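PDB 6QK4: membrane-bound lytic murein transglycosylase A from Burkholderia pseudomallei, which probably cleaves peptidoglycan as an exolytic transglycosylase, splitting the MurNAc-GlcNAc linkage and leaving a 1,6-anhydro bond on the MurNAc residue. Local coordinates for residues 115-121 against 176-180; 183-189 against 239-245; 261-267 against 305-309. All coordinates share one frame; numbering follows the deposited sequence.

Contact 1. Residues 115-121 against 176-180; sequences RVRRGPY and VLDDG
R118 opens a type II' beta turn, R118 to Y121, and reaches across to D178 in the loop that ends strand 173-177. The R118 chain is bent at chi3 (75°), which swings its guanidinium back to the carboxylate. NH1 of R118 forms a salt bridge with OD2 of D178. The modelled spacing of 2.4 Å is too short to be taken literally. The two planes are 52° apart, so the pair is not a flat, two-pronged one. Y121 meets the same aspartate at its CB: the CE2 and OH atoms of Y121 both lie 3.9 Å from CB of D178. P120 CG covers the centre of one face of the Y121 ring.

The extended chain of R115 crosses L177 at about a right angle. CD1 of L177 lies beside it, 3.9 Å from CG and 3.6 Å from NE of R115. OD1 of D179 lies near the guanidinium edge, but 4.2 Å from NE of R115, beyond a salt bridge. One water accepts from R115 N (2.9 Å) and also lies by D178 OD1.

In the second loop, G180 N bonds back to L177 O at 3.0 Å, closing the turn between strands 173-177 and 182-190. Both loops leave neighbouring parallel strands, 101-114 and 173-177. Glycine at the second position, here G119, is typical of a type II' turn, and the other loop is that of a beta hairpin.

Contact 2. Residues 183-189 against 239-245; sequences MRVGYGG and FVFFREM
G186 and R243 face each other as a hydrogen-bonded antiparallel pair. G186 N gives to R243 O at 2.8 Å, and R243 N returns the bond to G186 O. On either side of them, V185 with E244 and Y187 with F242 are non-hydrogen-bonded pairs. One step along, M245 N bonds to R184 O at 2.9 Å. Past Y187, G188 N gives to F241 O, while F241 N gives to G189 O at 2.8 Å.

Side chains fill in around this ladder. M183 is extended, with CG anti to the backbone N (chi1 -178°), and this carries its methyl across E244. CE of M183 comes within 3.3 Å of CB of E244, a close fit. With no side chain on G186, M245 can fold over it, its CG 3.6 Å from G186 N. NH1 of R243 makes a weak bond to Y187 O. V185 CG2 meets F242 CD1 at 3.9 Å on the buried side.

Strand 240-244 thereby joins strand 182-190, which pairs on its other side with 173-177. F242 also bonds through its backbone to Y126. This continuation from strand to strand is consistent with the small beta barrel of the MltA insert domain.

Further out, L155 of strand 154-158 and L167 of helix 161-170 pack against both V185 and F242. W128 meets F241 edge-to-face, and the F241 ring also carries F239 CD2 over one face. At the other end a water bridges R184 N and M245 O, 2.9 Å from each.

Contact 3. Residues 261-267 against 305-309; sequences GALGVPL and AQDVG
A262 and D307 make the main direct polar link. A262 N gives a hydrogen bond to OD1 of D307 at 3.0 Å, arriving from above the carboxylate plane, 52° out of it. The same OD1 takes a weak bond from V308 N in its own segment. OD2 of D307 is held by the hydroxyl of Y106. A second, weak bond runs from L263 N to Q306 O.

Two waters bridge the segments as well. One molecule donates to V265 O and to Q306 O, at 2.8 Å from the latter. Another donates to P266 O and to OE1 of Q306.

The apolar contacts lie beside these. The first torsion of L263 (177°) turns its CG away from the backbone N and brings CD2 to 3.7 Å from CG of Q306. L267 and Q306 slide past each other in opposite directions, CD2 of L267 4.0 Å from CB of Q306. CD1 of L267 stands 3.5 Å from OD2 of D307. A262 CB meets CG2 of V308 at 4.0 Å.

Q306 is buried, but its amide has partners at both ends: S272 and a water at OE1, N51 and the carbonyl of A47 at NE2. These bonds should fix the flip of the amide. With two direct bonds, one of them weak, the loop's polar hold on this strand of the 3D domain, a double-psi barrel relative, depends largely on the two waters.

Contacts 1 and 2 belong to the MltA insert region and share the hairpin of strands 173-177 and 182-190. They meet where L177 packs on M183, and where R115 makes a long, weak ion pair with E244. Contact 1 is a surface contact of loops, made by charge and a few van der Waals touches. Contact 2 is partly buried and rests on backbone pairing, with aromatic side chains behind it. Contact 3, also partly buried, lies nearest the centre of the chain, about 20 Å from contact 2 between centres. It touches neither of the others, and ties a loop to strand 298-307 with waters, one side-chain bond and a weak backbone bond.

Contact 1. Residues 115-121 against 176-180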
loop_
_atom_site.group_PDB
_atom_site.type_symbol
_atom_site.label_atom_id
_atom_site.label_comp_id
_atom_site.label_asym_id
_atom_site.label_seq_id
_atom_site.Cartn_x
_atom_site.Cartn_y
_atom_site.Cartn_z
ATOM N N ARG A 115 -12.891 -21.956 1.486
ATOM C CA ARG A 115 -14.266 -21.734 1.921
ATOM C C ARG A 115 -14.729 -22.743 2.965
ATOM O O ARG A 115 -15.747 -22.512 3.641
ATOM C CB ARG A 115 -15.198 -21.747 0.703
ATOM C CG ARG A 115 -14.872 -20.682 -0.373
ATOM C CD ARG A 115 -15.885 -20.699 -1.530
ATOM N NE ARG A 115 -15.648 -19.582 -2.447
ATOM C CZ ARG A 115 -16.169 -18.364 -2.297
ATOM N NH1 ARG A 115 -16.979 -18.091 -1.286
ATOM N NH2 ARG A 115 -15.860 -17.405 -3.152
ATOM N N VAL A 116 -14.010 -23.846 3.160
ATOM C CA VAL A 116 -14.369 -24.768 4.224
ATOM C C VAL A 116 -13.154 -24.955 5.117
ATOM O O VAL A 116 -12.008 -24.806 4.677
ATOM C CB VAL A 116 -14.883 -26.123 3.693
ATOM C CG1 VAL A 116 -15.888 -25.899 2.594
ATOM C CG2 VAL A 116 -13.735 -26.980 3.211
ATOM N N ARG A 117 -13.408 -25.254 6.387
ATOM C CA ARG A 117 -12.320 -25.548 7.306
ATOM C C ARG A 117 -11.699 -26.903 6.964
ATOM O O ARG A 117 -12.414 -27.905 6.891
ATOM C CB ARG A 117 -12.834 -25.520 8.733
ATOM C CG ARG A 117 -11.726 -25.887 9.713
ATOM C CD ARG A 117 -12.093 -25.712 11.165
ATOM N NE ARG A 117 -12.826 -26.879 11.649
ATOM C CZ ARG A 117 -12.275 -27.955 12.223
ATOM N NH1 ARG A 117 -10.962 -28.026 12.410
ATOM N NH2 ARG A 117 -13.046 -28.970 12.628
ATOM N N ARG A 118 -10.385 -26.939 6.716
ATOM C CA ARG A 118 -9.753 -28.145 6.193
ATOM C C ARG A 118 -8.253 -27.928 6.150
ATOM O O ARG A 118 -7.800 -26.808 5.928
ATOM C CB ARG A 118 -10.251 -28.479 4.774
ATOM C CG ARG A 118 -9.746 -27.466 3.736
ATOM C CD ARG A 118 -9.792 -27.926 2.288
ATOM N NE ARG A 118 -11.157 -27.916 1.785
ATOM C CZ ARG A 118 -11.492 -27.826 0.504
ATOM N NH1 ARG A 118 -10.552 -27.736 -0.433
ATOM N NH2 ARG A 118 -12.777 -27.833 0.162
ATOM N N GLY A 119 -7.484 -29.006 6.322
ATOM C CA GLY A 119 -6.050 -28.920 6.159
ATOM C C GLY A 119 -5.479 -27.759 6.955
ATOM O O GLY A 119 -5.818 -27.582 8.129
ATOM N N PRO A 120 -4.661 -26.906 6.322
ATOM C CA PRO A 120 -4.030 -25.815 7.082
ATOM C C PRO A 120 -4.990 -24.658 7.341
ATOM O O PRO A 120 -4.708 -23.797 8.194
ATOM C CB PRO A 120 -2.845 -25.405 6.185
ATOM C CG PRO A 120 -3.385 -25.645 4.762
ATOM C CD PRO A 120 -4.290 -26.884 4.901
ATOM N N TYR A 121 -6.157 -24.672 6.698
ATOM C CA TYR A 121 -7.096 -23.553 6.751
ATOM C C TYR A 121 -7.946 -23.678 8.012
ATOM O O TYR A 121 -9.057 -24.204 7.998
ATOM C CB TYR A 121 -7.933 -23.549 5.483
ATOM C CG TYR A 121 -7.059 -23.551 4.263
ATOM C CD1 TYR A 121 -6.226 -22.475 4.010
ATOM C CD2 TYR A 121 -7.024 -24.634 3.394
ATOM C CE1 TYR A 121 -5.408 -22.436 2.896
ATOM C CE2 TYR A 121 -6.191 -24.613 2.275
ATOM C CZ TYR A 121 -5.389 -23.509 2.030
ATOM O OH TYR A 121 -4.564 -23.439 0.921
ATOM N N VAL A 176 -6.418 -15.713 -1.352
ATOM C CA VAL A 176 -6.234 -16.687 -2.420
ATOM C C VAL A 176 -6.778 -18.011 -1.905
ATOM O O VAL A 176 -6.269 -18.533 -0.913
ATOM C CB VAL A 176 -4.756 -16.812 -2.799
ATOM C CG1 VAL A 176 -4.579 -17.934 -3.792
ATOM C CG2 VAL A 176 -4.260 -15.485 -3.366
ATOM N N LEU A 177 -7.838 -18.523 -2.543
ATOM C CA LEU A 177 -8.513 -19.728 -2.049
ATOM C C LEU A 177 -7.977 -20.987 -2.715
ATOM O O LEU A 177 -7.489 -20.951 -3.850
ATOM C CB LEU A 177 -10.019 -19.672 -2.286
ATOM C CG LEU A 177 -10.775 -18.527 -1.616
ATOM C CD1 LEU A 177 -12.203 -18.449 -2.153
ATOM C CD2 LEU A 177 -10.777 -18.703 -0.111
ATOM N N ASP A 178 -8.142 -22.123 -2.021
ATOM C CA ASP A 178 -7.571 -23.375 -2.509
ATOM C C ASP A 178 -8.319 -23.895 -3.727
ATOM O O ASP A 178 -7.807 -24.795 -4.401
ATOM C CB ASP A 178 -7.534 -24.437 -1.406
ATOM C CG ASP A 178 -8.930 -24.859 -0.928
ATOM O OD1 ASP A 178 -9.930 -24.180 -1.252
ATOM O OD2 ASP A 178 -9.013 -25.870 -0.212
ATOM N N ASP A 179 -9.528 -23.373 -3.977
ATOM C CA ASP A 179 -10.204 -23.330 -5.276
ATOM C C ASP A 179 -9.256 -23.195 -6.450
ATOM O O ASP A 179 -9.280 -23.992 -7.391
ATOM C CB ASP A 179 -11.114 -22.108 -5.360
ATOM C CG ASP A 179 -12.530 -22.415 -5.048
ATOM O OD1 ASP A 179 -13.403 -21.592 -5.393
ATOM O OD2 ASP A 179 -12.772 -23.469 -4.451
ATOM N N GLY A 180 -8.436 -22.155 -6.390
ATOM C CA GLY A 180 -7.925 -21.496 -7.565
ATOM C C GLY A 180 -8.626 -20.195 -7.881
ATOM O O GLY A 180 -8.374 -19.617 -8.942
HETATM O O HOH W 1 -12.107 -23.095 -1.118
#

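Contact 2. Residues 183-189 against 239-245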
loop_
_atom_site.group_PDB
_atom_site.type_symbol
_atom_site.label_atom_id
_atom_site.label_comp_id
_atom_site.label_asym_id
_atom_site.label_seq_id
_atom_site.Cartn_x
_atom_site.Cartn_y
_atom_site.Cartn_z
ATOM N N MET A 183 -10.849 -14.281 -3.281
ATOM C CA MET A 183 -11.939 -13.591 -2.610
ATOM C C MET A 183 -11.425 -12.264 -2.084
ATOM O O MET A 183 -10.482 -12.251 -1.286
ATOM C CB MET A 183 -12.463 -14.443 -1.458
ATOM C CG MET A 183 -13.601 -13.807 -0.769
ATOM S SD MET A 183 -14.055 -14.647 0.748
ATOM C CE MET A 183 -15.257 -13.496 1.239
ATOM N N ARG A 184 -12.042 -11.154 -2.497
ATOM C CA ARG A 184 -11.701 -9.859 -1.901
ATOM C C ARG A 184 -12.598 -9.596 -0.695
ATOM O O ARG A 184 -13.809 -9.815 -0.747
ATOM C CB ARG A 184 -11.826 -8.726 -2.923
ATOM C CG ARG A 184 -11.019 -9.037 -4.151
ATOM C CD ARG A 184 -10.216 -7.863 -4.726
ATOM N NE ARG A 184 -9.174 -8.309 -5.676
ATOM C CZ ARG A 184 -9.380 -9.125 -6.716
ATOM N NH1 ARG A 184 -10.599 -9.589 -6.996
ATOM N NH2 ARG A 184 -8.368 -9.464 -7.500
ATOM N N VAL A 185 -12.000 -9.162 0.402
ATOM C CA VAL A 185 -12.765 -8.854 1.603
ATOM C C VAL A 185 -12.550 -7.391 1.923
ATOM O O VAL A 185 -11.469 -6.852 1.669
ATOM C CB VAL A 185 -12.351 -9.737 2.787
ATOM C CG1 VAL A 185 -12.587 -11.212 2.485
ATOM C CG2 VAL A 185 -10.900 -9.473 3.216
ATOM N N GLY A 186 -13.597 -6.746 2.448
ATOM C CA GLY A 186 -13.534 -5.367 2.885
ATOM C C GLY A 186 -14.171 -5.185 4.251
ATOM O O GLY A 186 -14.541 -6.170 4.906
ATOM N N TYR A 187 -14.305 -3.937 4.685
ATOM C CA TYR A 187 -14.588 -3.633 6.081
ATOM C C TYR A 187 -16.046 -3.935 6.387
ATOM O O TYR A 187 -16.937 -3.548 5.636
ATOM C CB TYR A 187 -14.249 -2.170 6.375
ATOM C CG TYR A 187 -14.613 -1.677 7.769
ATOM C CD1 TYR A 187 -13.710 -1.793 8.849
ATOM C CD2 TYR A 187 -15.864 -1.094 8.016
ATOM C CE1 TYR A 187 -14.047 -1.329 10.125
ATOM C CE2 TYR A 187 -16.213 -0.630 9.300
ATOM C CZ TYR A 187 -15.304 -0.754 10.336
ATOM O OH TYR A 187 -15.650 -0.291 11.585
ATOM N N GLY A 188 -16.275 -4.663 7.474
ATOM C CA GLY A 188 -17.580 -5.176 7.811
ATOM C C GLY A 188 -18.003 -4.788 9.208
ATOM O O GLY A 188 -19.011 -5.304 9.694
ATOM N N GLY A 189 -17.271 -3.899 9.868
ATOM C CA GLY A 189 -17.658 -3.440 11.191
ATOM C C GLY A 189 -16.664 -3.866 12.260
ATOM O O GLY A 189 -15.694 -4.582 12.004
ATOM N N PHE A 239 -11.802 -6.057 17.611
ATOM C CA PHE A 239 -12.164 -7.151 16.701
ATOM C C PHE A 239 -12.858 -6.596 15.458
ATOM O O PHE A 239 -13.897 -5.934 15.563
ATOM C CB PHE A 239 -13.083 -8.192 17.375
ATOM C CG PHE A 239 -13.069 -9.514 16.679
ATOM C CD1 PHE A 239 -12.067 -10.446 16.974
ATOM C CD2 PHE A 239 -13.983 -9.795 15.677
ATOM C CE1 PHE A 239 -12.038 -11.673 16.299
ATOM C CE2 PHE A 239 -13.951 -10.999 14.977
ATOM C CZ PHE A 239 -12.959 -11.931 15.282
ATOM N N VAL A 240 -12.350 -6.942 14.272
ATOM C CA VAL A 240 -12.853 -6.390 13.023
ATOM C C VAL A 240 -13.530 -7.487 12.221
ATOM O O VAL A 240 -13.017 -8.606 12.127
ATOM C CB VAL A 240 -11.693 -5.747 12.242
ATOM C CG1 VAL A 240 -12.111 -5.327 10.818
ATOM C CG2 VAL A 240 -11.083 -4.601 13.062
ATOM N N PHE A 241 -14.689 -7.161 11.646
ATOM C CA PHE A 241 -15.481 -8.046 10.817
ATOM C C PHE A 241 -15.304 -7.666 9.359
ATOM O O PHE A 241 -14.800 -6.591 9.039
ATOM C CB PHE A 241 -16.951 -7.958 11.183
ATOM C CG PHE A 241 -17.215 -8.297 12.617
ATOM C CD1 PHE A 241 -17.327 -9.619 12.996
ATOM C CD2 PHE A 241 -17.283 -7.295 13.572
ATOM C CE1 PHE A 241 -17.570 -9.959 14.341
ATOM C CE2 PHE A 241 -17.516 -7.606 14.899
ATOM C CZ PHE A 241 -17.663 -8.943 15.285
ATOM N N PHE A 242 -15.736 -8.559 8.486
ATOM C CA PHE A 242 -15.485 -8.413 7.055
ATOM C C PHE A 242 -16.751 -8.656 6.247
ATOM O O PHE A 242 -17.684 -9.339 6.681
ATOM C CB PHE A 242 -14.408 -9.400 6.581
ATOM C CG PHE A 242 -13.081 -9.151 7.208
ATOM C CD1 PHE A 242 -12.240 -8.170 6.677
ATOM C CD2 PHE A 242 -12.676 -9.852 8.328
ATOM C CE1 PHE A 242 -10.981 -7.906 7.287
ATOM C CE2 PHE A 242 -11.425 -9.610 8.945
ATOM C CZ PHE A 242 -10.587 -8.644 8.429
ATOM N N ARG A 243 -16.749 -8.102 5.039
ATOM C CA ARG A 243 -17.740 -8.395 4.024
ATOM C C ARG A 243 -16.999 -8.839 2.767
ATOM O O ARG A 243 -15.892 -8.364 2.493
ATOM C CB ARG A 243 -18.636 -7.159 3.775
ATOM C CG ARG A 243 -18.253 -6.274 2.602
ATOM C CD ARG A 243 -19.150 -5.021 2.540
ATOM N NE ARG A 243 -18.797 -4.097 1.454
ATOM C CZ ARG A 243 -18.175 -2.933 1.629
ATOM N NH1 ARG A 243 -17.816 -2.550 2.848
ATOM N NH2 ARG A 243 -17.901 -2.155 0.587
ATOM N N GLU A 244 -17.584 -9.800 2.042
ATOM C CA GLU A 244 -17.080 -10.165 0.723
ATOM C C GLU A 244 -17.431 -9.082 -0.276
ATOM O O GLU A 244 -18.566 -8.592 -0.309
ATOM C CB GLU A 244 -17.673 -11.487 0.235
ATOM C CG GLU A 244 -17.201 -11.861 -1.188
ATOM C CD GLU A 244 -17.301 -13.361 -1.495
ATOM O OE1 GLU A 244 -18.079 -14.068 -0.827
ATOM O OE2 GLU A 244 -16.580 -13.840 -2.397
ATOM N N MET A 245 -16.443 -8.733 -1.115
ATOM C CA MET A 245 -16.496 -7.681 -2.103
ATOM C C MET A 245 -16.895 -8.237 -3.470
ATOM O O MET A 245 -16.650 -9.414 -3.777
ATOM C CB MET A 245 -15.139 -6.980 -2.199
ATOM C CG MET A 245 -14.690 -6.260 -0.923
ATOM S SD MET A 245 -15.927 -5.077 -0.304
ATOM C CE MET A 245 -15.571 -3.649 -1.364
HETATM O O HOH W 2 -14.482 -11.336 -4.084
#

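Contact 3. Residues 261-267 against 305-309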
loop_
_atom_site.group_PDB
_atom_site.type_symbol
_atom_site.label_atom_id
_atom_site.label_comp_id
_atom_site.label_asym_id
_atom_site.label_seq_id
_atom_site.Cartn_x
_atom_site.Cartn_y
_atom_site.Cartn_z
ATOM N N GLY A 261 -7.524 0.820 -7.701
ATOM C CA GLY A 261 -7.511 2.056 -6.953
ATOM C C GLY A 261 -8.515 3.056 -7.489
ATOM O O GLY A 261 -9.391 2.736 -8.306
ATOM N N ALA A 262 -8.348 4.312 -7.067
ATOM C CA ALA A 262 -9.361 5.335 -7.353
ATOM C C ALA A 262 -9.379 5.725 -8.831
ATOM O O ALA A 262 -10.389 6.244 -9.349
ATOM C CB ALA A 262 -9.090 6.581 -6.501
ATOM N N LEU A 263 -8.260 5.539 -9.524
ATOM C CA LEU A 263 -8.223 5.794 -10.949
ATOM C C LEU A 263 -9.003 4.724 -11.732
ATOM O O LEU A 263 -9.400 4.955 -12.881
ATOM C CB LEU A 263 -6.740 5.923 -11.413
ATOM C CG LEU A 263 -6.523 6.130 -12.951
ATOM C CD1 LEU A 263 -7.151 7.451 -13.503
ATOM C CD2 LEU A 263 -4.991 6.147 -13.272
ATOM N N GLY A 264 -9.343 3.623 -11.109
ATOM C CA GLY A 264 -10.076 2.580 -11.779
ATOM C C GLY A 264 -9.232 1.504 -12.400
ATOM O O GLY A 264 -9.790 0.650 -13.104
ATOM N N VAL A 265 -7.921 1.495 -12.133
ATOM C CA VAL A 265 -7.028 0.523 -12.750
ATOM C C VAL A 265 -6.299 -0.218 -11.652
ATOM O O VAL A 265 -6.065 0.339 -10.577
ATOM C CB VAL A 265 -6.040 1.197 -13.736
ATOM C CG1 VAL A 265 -6.832 1.856 -14.828
ATOM C CG2 VAL A 265 -5.136 2.233 -13.047
ATOM N N PRO A 266 -5.870 -1.444 -11.908
ATOM C CA PRO A 266 -5.041 -2.171 -10.924
ATOM C C PRO A 266 -3.752 -1.409 -10.620
ATOM O O PRO A 266 -3.065 -0.928 -11.530
ATOM C CB PRO A 266 -4.713 -3.482 -11.642
ATOM C CG PRO A 266 -5.719 -3.628 -12.727
ATOM C CD PRO A 266 -6.124 -2.213 -13.139
ATOM N N LEU A 267 -3.437 -1.292 -9.345
ATOM C CA LEU A 267 -2.158 -0.673 -8.915
ATOM C C LEU A 267 -0.962 -1.561 -9.232
ATOM O O LEU A 267 -1.025 -2.788 -9.135
ATOM C CB LEU A 267 -2.208 -0.392 -7.413
ATOM C CG LEU A 267 -3.409 0.437 -6.944
ATOM C CD1 LEU A 267 -3.434 0.636 -5.437
ATOM C CD2 LEU A 267 -3.319 1.781 -7.622
ATOM N N ALA A 305 0.304 8.663 -10.133
ATOM C CA ALA A 305 -0.761 8.961 -9.163
ATOM C C ALA A 305 -2.040 8.239 -9.563
ATOM O O ALA A 305 -2.728 8.643 -10.505
ATOM C CB ALA A 305 -0.964 10.482 -9.104
ATOM N N GLN A 306 -2.335 7.111 -8.888
ATOM C CA GLN A 306 -3.388 6.225 -9.338
ATOM C C GLN A 306 -4.290 5.877 -8.190
ATOM O O GLN A 306 -5.136 4.981 -8.354
ATOM C CB GLN A 306 -2.829 4.945 -9.996
ATOM C CG GLN A 306 -1.945 5.322 -11.269
ATOM C CD GLN A 306 -1.387 4.106 -12.011
ATOM O OE1 GLN A 306 -0.938 3.116 -11.393
ATOM N NE2 GLN A 306 -1.254 4.249 -13.326
ATOM N N ASP A 307 -4.169 6.579 -7.061
ATOM C CA ASP A 307 -5.033 6.226 -5.929
ATOM C C ASP A 307 -5.157 7.456 -5.050
ATOM O O ASP A 307 -4.441 8.435 -5.223
ATOM C CB ASP A 307 -4.462 4.999 -5.153
ATOM C CG ASP A 307 -5.577 4.168 -4.407
ATOM O OD1 ASP A 307 -6.784 4.524 -4.480
ATOM O OD2 ASP A 307 -5.186 3.167 -3.726
ATOM N N VAL A 308 -6.090 7.404 -4.087
ATOM C CA VAL A 308 -6.229 8.439 -3.072
ATOM C C VAL A 308 -6.394 7.732 -1.734
ATOM O O VAL A 308 -6.595 6.513 -1.682
ATOM C CB VAL A 308 -7.455 9.359 -3.354
ATOM C CG1 VAL A 308 -7.411 9.956 -4.781
ATOM C CG2 VAL A 308 -8.738 8.614 -3.123
ATOM N N GLY A 309 -6.335 8.496 -0.642
ATOM C CA GLY A 309 -6.539 7.907 0.671
ATOM C C GLY A 309 -6.992 8.921 1.692
ATOM O O GLY A 309 -6.654 10.102 1.612
HETATM O O HOH W 3 -6.380 2.915 -9.799
HETATM O O HOH W 4 -0.829 0.505 -12.377
#